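Local atomic coordinates of putative GAF sensor protein (Burkholderia vietnamiensis, PDB entry 5HL6), a protein that probably reduces free L-methionine-(R)-S-oxide, as a GAF-domain member of the free methionine sulfoxide reductase family. Residues L56-W61 with A147-D152; G63-D68 with K80-R85. All blocks are in the same frame, centred on the assembly; numbering follows the deposited sequence.

From the N terminus the chain runs through helices 20-35 and 41-55 and leaves the second of them through 56-61, which leads into strand 61-67. Interaction 2 closes first: strand 61-67 turns back as 72-77, and the following loop 80-85 returns over 63-68 before strand 85-86, at one end of the sheet. Interaction 1 closes much later, when 147-152 reaches 56-61. The smaller loop therefore lies wholly within the larger one. Interaction 1 joins the link from helix 41-55 into strand 61-67 to the link from strand 136-144 into helix 152-176, whereas interaction 2 ties a central strand to the loop 80-85 that carries Cys83, disulfide-bonded to Cys117. Trp61 NE1 and Lys80 O, 3.0 Å apart, link the two contacts.

Interaction 1: L56-W61 with A147-D152; sequences LDRLNW and AARFDD. With EDO (1,2-ethanediol), chain C.
Arg149 reaches across to Asp57 and Arg58 from the loop before helix 152-176, and most of the contact can be read along its side chain. CB leads toward 56-61 with CG anti to the backbone N (chi1 159°). CG then sits 3.7 Å above the plane of the Phe150 ring, over its centre, and the bend at chi2 (78°) carries CD on toward Arg58. CD packs against one face of the Arg58 guanidinium, 3.4 Å from Arg58 NH2. Beyond it, NE and NH2 of Arg149 both donate to Asp57 O, each at 3.0 Å, a side-on grip on one carbonyl oxygen that lies close to the guanidinium plane and helps fix its rotation. The Asp57 carboxylate adds charge attraction: OD1 is 3.5 Å from Arg149 NH2 but well out of the Arg149 guanidinium plane, with no N-H aimed at it. In this GAF domain the bonds join the link from helix 41-55 into strand 61-67 to the link between strand 136-144 and helix 152-176. Asp57 OD2 also pairs with Arg58 NE, so one carboxylate probably offsets the closeness of two guanidinium groups whose planes are only 11° apart. A water receives a weak bond from Arg58 NH2 and donates to Arg149 O. Leu59 CD2 meets the Phe150 ring at its edge, 3.7 Å from CZ, while an oxygen of ethanediol, probably from the crystallisation liquor, bridges Leu56 O and Leu59 N.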
loop_
_atom_site.group_PDB
_atom_site.type_symbol
_atom_site.label_atom_id
_atom_site.label_comp_id
_atom_site.label_asym_id
_atom_site.label_seq_id
_atom_site.Cartn_x
_atom_site.Cartn_y
_atom_site.Cartn_z
ATOM N N LEU B 56 6.544 11.597 -7.587
ATOM C CA LEU B 56 6.413 11.919 -9.003
ATOM C C LEU B 56 5.007 12.428 -9.300
ATOM O O LEU B 56 4.024 11.921 -8.752
ATOM C CB LEU B 56 6.728 10.696 -9.869
ATOM C CG LEU B 56 8.050 10.007 -9.520
ATOM C CD1 LEU B 56 8.131 8.659 -10.179
ATOM C CD2 LEU B 56 9.245 10.850 -9.919
ATOM N N ASP B 57 4.910 13.436 -10.162
ATOM C CA ASP B 57 3.611 14.026 -10.448
ATOM C C ASP B 57 2.920 13.264 -11.578
ATOM O O ASP B 57 3.523 12.434 -12.263
ATOM C CB ASP B 57 3.751 15.514 -10.791
ATOM C CG ASP B 57 4.276 15.755 -12.200
ATOM O OD1 ASP B 57 5.013 14.899 -12.733
ATOM O OD2 ASP B 57 3.954 16.816 -12.773
ATOM N N ARG B 58 1.624 13.528 -11.739
ATOM C CA ARG B 58 0.836 12.986 -12.847
ATOM C C ARG B 58 0.845 11.456 -12.864
ATOM O O ARG B 58 1.041 10.829 -13.907
ATOM C CB ARG B 58 1.334 13.547 -14.183
ATOM C CG ARG B 58 1.228 15.058 -14.307
ATOM C CD ARG B 58 1.809 15.537 -15.633
ATOM N NE ARG B 58 3.233 15.226 -15.761
ATOM C CZ ARG B 58 3.884 15.150 -16.920
ATOM N NH1 ARG B 58 3.240 15.352 -18.062
ATOM N NH2 ARG B 58 5.178 14.860 -16.941
ATOM N N LEU B 59 0.634 10.851 -11.690
ATOM C CA LEU B 59 0.514 9.407 -11.544
ATOM C C LEU B 59 -0.867 9.050 -11.004
ATOM O O LEU B 59 -1.469 9.815 -10.246
ATOM C CB LEU B 59 1.577 8.839 -10.599
ATOM C CG LEU B 59 3.048 9.020 -10.961
ATOM C CD1 LEU B 59 3.912 8.233 -9.990
ATOM C CD2 LEU B 59 3.291 8.565 -12.395
ATOM N N ASN B 60 -1.371 7.878 -11.399
ATOM C CA ASN B 60 -2.620 7.383 -10.839
ATOM C C ASN B 60 -2.521 5.965 -10.284
ATOM O O ASN B 60 -3.494 5.479 -9.699
ATOM C CB ASN B 60 -3.755 7.457 -11.879
ATOM C CG ASN B 60 -3.575 6.486 -13.023
ATOM O OD1 ASN B 60 -2.553 6.488 -13.701
ATOM N ND2 ASN B 60 -4.578 5.653 -13.252
ATOM N N TRP B 61 -1.375 5.300 -10.417
ATOM C CA TRP B 61 -1.188 3.984 -9.827
ATOM C C TRP B 61 0.302 3.720 -9.737
ATOM O O TRP B 61 1.050 4.114 -10.634
ATOM C CB TRP B 61 -1.859 2.889 -10.666
ATOM C CG TRP B 61 -2.344 1.693 -9.876
ATOM C CD1 TRP B 61 -3.578 1.543 -9.305
ATOM C CD2 TRP B 61 -1.625 0.476 -9.603
ATOM N NE1 TRP B 61 -3.669 0.319 -8.690
ATOM C CE2 TRP B 61 -2.485 -0.354 -8.855
ATOM C CE3 TRP B 61 -0.340 0.009 -9.922
ATOM C CZ2 TRP B 61 -2.114 -1.631 -8.438
ATOM C CZ3 TRP B 61 0.039 -1.261 -9.486
ATOM C CH2 TRP B 61 -0.843 -2.061 -8.747
ATOM N N ALA B 147 -1.270 10.953 -21.505
ATOM C CA ALA B 147 -0.632 10.222 -22.594
ATOM C C ALA B 147 0.869 10.501 -22.629
ATOM O O ALA B 147 1.311 11.639 -22.436
ATOM C CB ALA B 147 -1.272 10.603 -23.928
ATOM N N ALA B 148 1.653 9.443 -22.858
ATOM C CA ALA B 148 3.107 9.540 -23.015
ATOM C C ALA B 148 3.770 10.245 -21.830
ATOM O O ALA B 148 4.668 11.075 -21.996
ATOM C CB ALA B 148 3.463 10.236 -24.331
ATOM N N ARG B 149 3.329 9.911 -20.616
ATOM C CA ARG B 149 3.959 10.477 -19.428
ATOM C C ARG B 149 5.377 9.944 -19.224
ATOM O O ARG B 149 6.220 10.646 -18.651
ATOM C CB ARG B 149 3.089 10.190 -18.201
ATOM C CG ARG B 149 3.789 10.255 -16.839
ATOM C CD ARG B 149 4.005 11.681 -16.374
ATOM N NE ARG B 149 4.542 11.747 -15.013
ATOM C CZ ARG B 149 5.833 11.649 -14.710
ATOM N NH1 ARG B 149 6.729 11.461 -15.673
ATOM N NH2 ARG B 149 6.231 11.737 -13.446
ATOM N N PHE B 150 5.667 8.733 -19.698
ATOM C CA PHE B 150 6.944 8.072 -19.453
ATOM C C PHE B 150 7.753 7.975 -20.742
ATOM O O PHE B 150 7.271 7.444 -21.750
ATOM C CB PHE B 150 6.731 6.677 -18.857
ATOM C CG PHE B 150 5.829 6.666 -17.651
ATOM C CD1 PHE B 150 6.268 7.174 -16.440
ATOM C CD2 PHE B 150 4.542 6.151 -17.732
ATOM C CE1 PHE B 150 5.438 7.171 -15.330
ATOM C CE2 PHE B 150 3.705 6.150 -16.628
ATOM C CZ PHE B 150 4.155 6.658 -15.427
ATOM N N ASP B 151 8.986 8.480 -20.701
ATOM C CA ASP B 151 9.933 8.373 -21.797
ATOM C C ASP B 151 11.103 7.494 -21.366
ATOM O O ASP B 151 11.085 6.876 -20.294
ATOM C CB ASP B 151 10.391 9.765 -22.251
ATOM C CG ASP B 151 11.014 10.587 -21.125
ATOM O OD1 ASP B 151 11.692 10.014 -20.243
ATOM O OD2 ASP B 151 10.833 11.823 -21.131
ATOM N N ASP B 152 12.145 7.452 -22.200
ATOM C CA ASP B 152 13.264 6.571 -21.896
ATOM C C ASP B 152 14.019 6.995 -20.641
ATOM O O ASP B 152 14.674 6.152 -20.014
ATOM C CB ASP B 152 14.225 6.499 -23.080
ATOM C CG ASP B 152 15.113 5.279 -23.013
ATOM O OD1 ASP B 152 14.567 4.163 -22.856
ATOM O OD2 ASP B 152 16.352 5.436 -23.083
HETATM C C1 EDO C . 0.385 11.051 -7.650
HETATM O O1 EDO C . 0.937 11.773 -8.762
HETATM C C2 EDO C . 0.535 11.866 -6.368
HETATM O O2 EDO C . 1.915 12.218 -6.196
HETATM O O HOH W 1 7.372 13.390 -18.352
#

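Interaction 2: G63-D68 with K80-R85; sequences GFYFFD and KPACVR
Tyr65 lays the hydroxyl end of its ring against the backbone and CB of Cys83, with Ala82 CB 3.7 Å from its OH. CE1 and OH both lie 3.4 Å from Cys83 O, which approaches the ring at its edge; the OH to Cys83 O contact is a weak hydrogen bond at best, and the proton has another acceptor within reach. Cys83 CB adds an apolar touch, 4.0 Å from Tyr65 CE1. With CG anti to its carbonyl carbon (chi1 -67°), the tyrosine reaches from strand 61-67, within the antiparallel sheet of the GAF fold, to the loop that enters edge strand 85-86. This loop is pinned a second time by the disulfide from Cys83 to Cys117, and Tyr65 also touches Cys117. Farther along, Asp68 faces the tip of Arg85. Although Arg85 starts off away from 63-68, its extended chain carries the guanidinium out to Asp68, where the turn at chi4 (-90°) sets its plane and NH1 reaches OD2, a salt bridge of 3.3 Å with a fairly straight N-H...O angle of 163°. OD2 lies near the guanidinium plane, yet NH1 meets it from above the carboxylate plane. A water closes the same gap, donating to Asp68 OD2 and accepting from Arg85 NH2, 2.7 Å from each. The other carboxylate oxygen, OD1, takes the backbone N-H groups of Thr70 and Glu71, while Arg85 also pairs with Glu71 and, through NE, with Glu38 of the second subunit.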
loop_
_atom_site.group_PDB
_atom_site.type_symbol
_atom_site.label_atom_id
_atom_site.label_comp_id
_atom_site.label_asym_id
_atom_site.label_seq_id
_atom_site.Cartn_x
_atom_site.Cartn_y
_atom_site.Cartn_z
ATOM N N GLY B 63 2.684 0.356 -7.901
ATOM C CA GLY B 63 2.731 -0.759 -6.975
ATOM C C GLY B 63 3.274 -2.018 -7.619
ATOM O O GLY B 63 3.687 -2.026 -8.786
ATOM N N PHE B 64 3.237 -3.093 -6.833
ATOM C CA PHE B 64 3.852 -4.372 -7.161
ATOM C C PHE B 64 2.810 -5.423 -7.519
ATOM O O PHE B 64 1.721 -5.454 -6.946
ATOM C CB PHE B 64 4.648 -4.905 -5.961
ATOM C CG PHE B 64 5.840 -4.077 -5.601
ATOM C CD1 PHE B 64 7.070 -4.320 -6.196
ATOM C CD2 PHE B 64 5.741 -3.073 -4.653
ATOM C CE1 PHE B 64 8.185 -3.567 -5.870
ATOM C CE2 PHE B 64 6.852 -2.322 -4.302
ATOM C CZ PHE B 64 8.080 -2.569 -4.922
ATOM N N TYR B 65 3.166 -6.313 -8.447
ATOM C CA TYR B 65 2.555 -7.634 -8.548
ATOM C C TYR B 65 3.658 -8.642 -8.277
ATOM O O TYR B 65 4.768 -8.509 -8.812
ATOM C CB TYR B 65 1.907 -7.912 -9.922
ATOM C CG TYR B 65 0.698 -7.064 -10.232
ATOM C CD1 TYR B 65 -0.588 -7.572 -10.100
ATOM C CD2 TYR B 65 0.841 -5.755 -10.676
ATOM C CE1 TYR B 65 -1.696 -6.792 -10.387
ATOM C CE2 TYR B 65 -0.247 -4.972 -10.960
ATOM C CZ TYR B 65 -1.519 -5.482 -10.811
ATOM O OH TYR B 65 -2.607 -4.684 -11.094
ATOM N N PHE B 66 3.376 -9.623 -7.431
ATOM C CA PHE B 66 4.369 -10.624 -7.067
ATOM C C PHE B 66 4.015 -11.961 -7.704
ATOM O O PHE B 66 2.858 -12.395 -7.662
ATOM C CB PHE B 66 4.486 -10.744 -5.543
ATOM C CG PHE B 66 5.159 -9.557 -4.910
ATOM C CD1 PHE B 66 6.477 -9.251 -5.227
ATOM C CD2 PHE B 66 4.480 -8.741 -4.020
ATOM C CE1 PHE B 66 7.112 -8.151 -4.673
ATOM C CE2 PHE B 66 5.115 -7.635 -3.449
ATOM C CZ PHE B 66 6.433 -7.348 -3.777
ATOM N N PHE B 67 5.017 -12.596 -8.302
ATOM C CA PHE B 67 4.863 -13.915 -8.896
ATOM C C PHE B 67 4.707 -14.963 -7.801
ATOM O O PHE B 67 5.561 -15.074 -6.914
ATOM C CB PHE B 67 6.078 -14.215 -9.767
ATOM C CG PHE B 67 5.935 -15.440 -10.605
ATOM C CD1 PHE B 67 4.906 -15.544 -11.534
ATOM C CD2 PHE B 67 6.844 -16.477 -10.496
ATOM C CE1 PHE B 67 4.778 -16.681 -12.328
ATOM C CE2 PHE B 67 6.725 -17.611 -11.289
ATOM C CZ PHE B 67 5.686 -17.712 -12.202
ATOM N N ASP B 68 3.617 -15.735 -7.853
ATOM C CA ASP B 68 3.364 -16.753 -6.842
ATOM C C ASP B 68 3.819 -18.140 -7.286
ATOM O O ASP B 68 3.411 -19.143 -6.696
ATOM C CB ASP B 68 1.885 -16.763 -6.444
ATOM C CG ASP B 68 0.972 -17.387 -7.501
ATOM O OD1 ASP B 68 1.415 -17.651 -8.643
ATOM O OD2 ASP B 68 -0.214 -17.605 -7.176
ATOM N N LYS B 80 -6.479 3.234 -7.070
ATOM C CA LYS B 80 -7.727 2.502 -6.932
ATOM C C LYS B 80 -7.476 1.008 -7.149
ATOM O O LYS B 80 -6.453 0.625 -7.719
ATOM C CB LYS B 80 -8.769 3.034 -7.922
ATOM N N PRO B 81 -8.373 0.141 -6.670
ATOM C CA PRO B 81 -8.239 -1.292 -6.961
ATOM C C PRO B 81 -8.046 -1.519 -8.456
ATOM O O PRO B 81 -8.644 -0.830 -9.279
ATOM C CB PRO B 81 -9.568 -1.878 -6.466
ATOM C CG PRO B 81 -10.023 -0.938 -5.411
ATOM C CD PRO B 81 -9.544 0.427 -5.818
ATOM N N ALA B 82 -7.151 -2.448 -8.804
ATOM C CA ALA B 82 -6.848 -2.734 -10.204
ATOM C C ALA B 82 -7.020 -4.223 -10.489
ATOM O O ALA B 82 -8.006 -4.828 -10.066
ATOM C CB ALA B 82 -5.430 -2.275 -10.557
ATOM N N CYS B 83 -6.080 -4.830 -11.203
ATOM C CA CYS B 83 -6.098 -6.279 -11.317
ATOM C C CYS B 83 -5.662 -6.918 -10.004
ATOM O O CYS B 83 -4.866 -6.357 -9.255
ATOM C CB CYS B 83 -5.171 -6.750 -12.434
ATOM S SG CYS B 83 -5.720 -6.319 -14.091
ATOM N N VAL B 84 -6.191 -8.105 -9.734
ATOM C CA VAL B 84 -5.775 -8.901 -8.582
ATOM C C VAL B 84 -4.826 -10.014 -9.001
ATOM O O VAL B 84 -3.745 -10.166 -8.430
ATOM C CB VAL B 84 -7.009 -9.459 -7.840
ATOM C CG1 VAL B 84 -6.591 -10.139 -6.549
ATOM C CG2 VAL B 84 -8.007 -8.340 -7.559
ATOM N N ARG B 85 -5.205 -10.788 -10.013
ATOM C CA ARG B 85 -4.357 -11.832 -10.572
ATOM C C ARG B 85 -4.164 -11.607 -12.063
ATOM O O ARG B 85 -5.117 -11.280 -12.781
ATOM C CB ARG B 85 -4.951 -13.221 -10.319
ATOM C CG ARG B 85 -4.789 -13.635 -8.875
ATOM C CD ARG B 85 -5.426 -14.962 -8.517
ATOM N NE ARG B 85 -5.092 -15.226 -7.124
ATOM C CZ ARG B 85 -4.003 -15.886 -6.742
ATOM N NH1 ARG B 85 -3.192 -16.393 -7.663
ATOM N NH2 ARG B 85 -3.735 -16.050 -5.447
HETATM O O HOH W 2 -1.443 -17.425 -4.809
#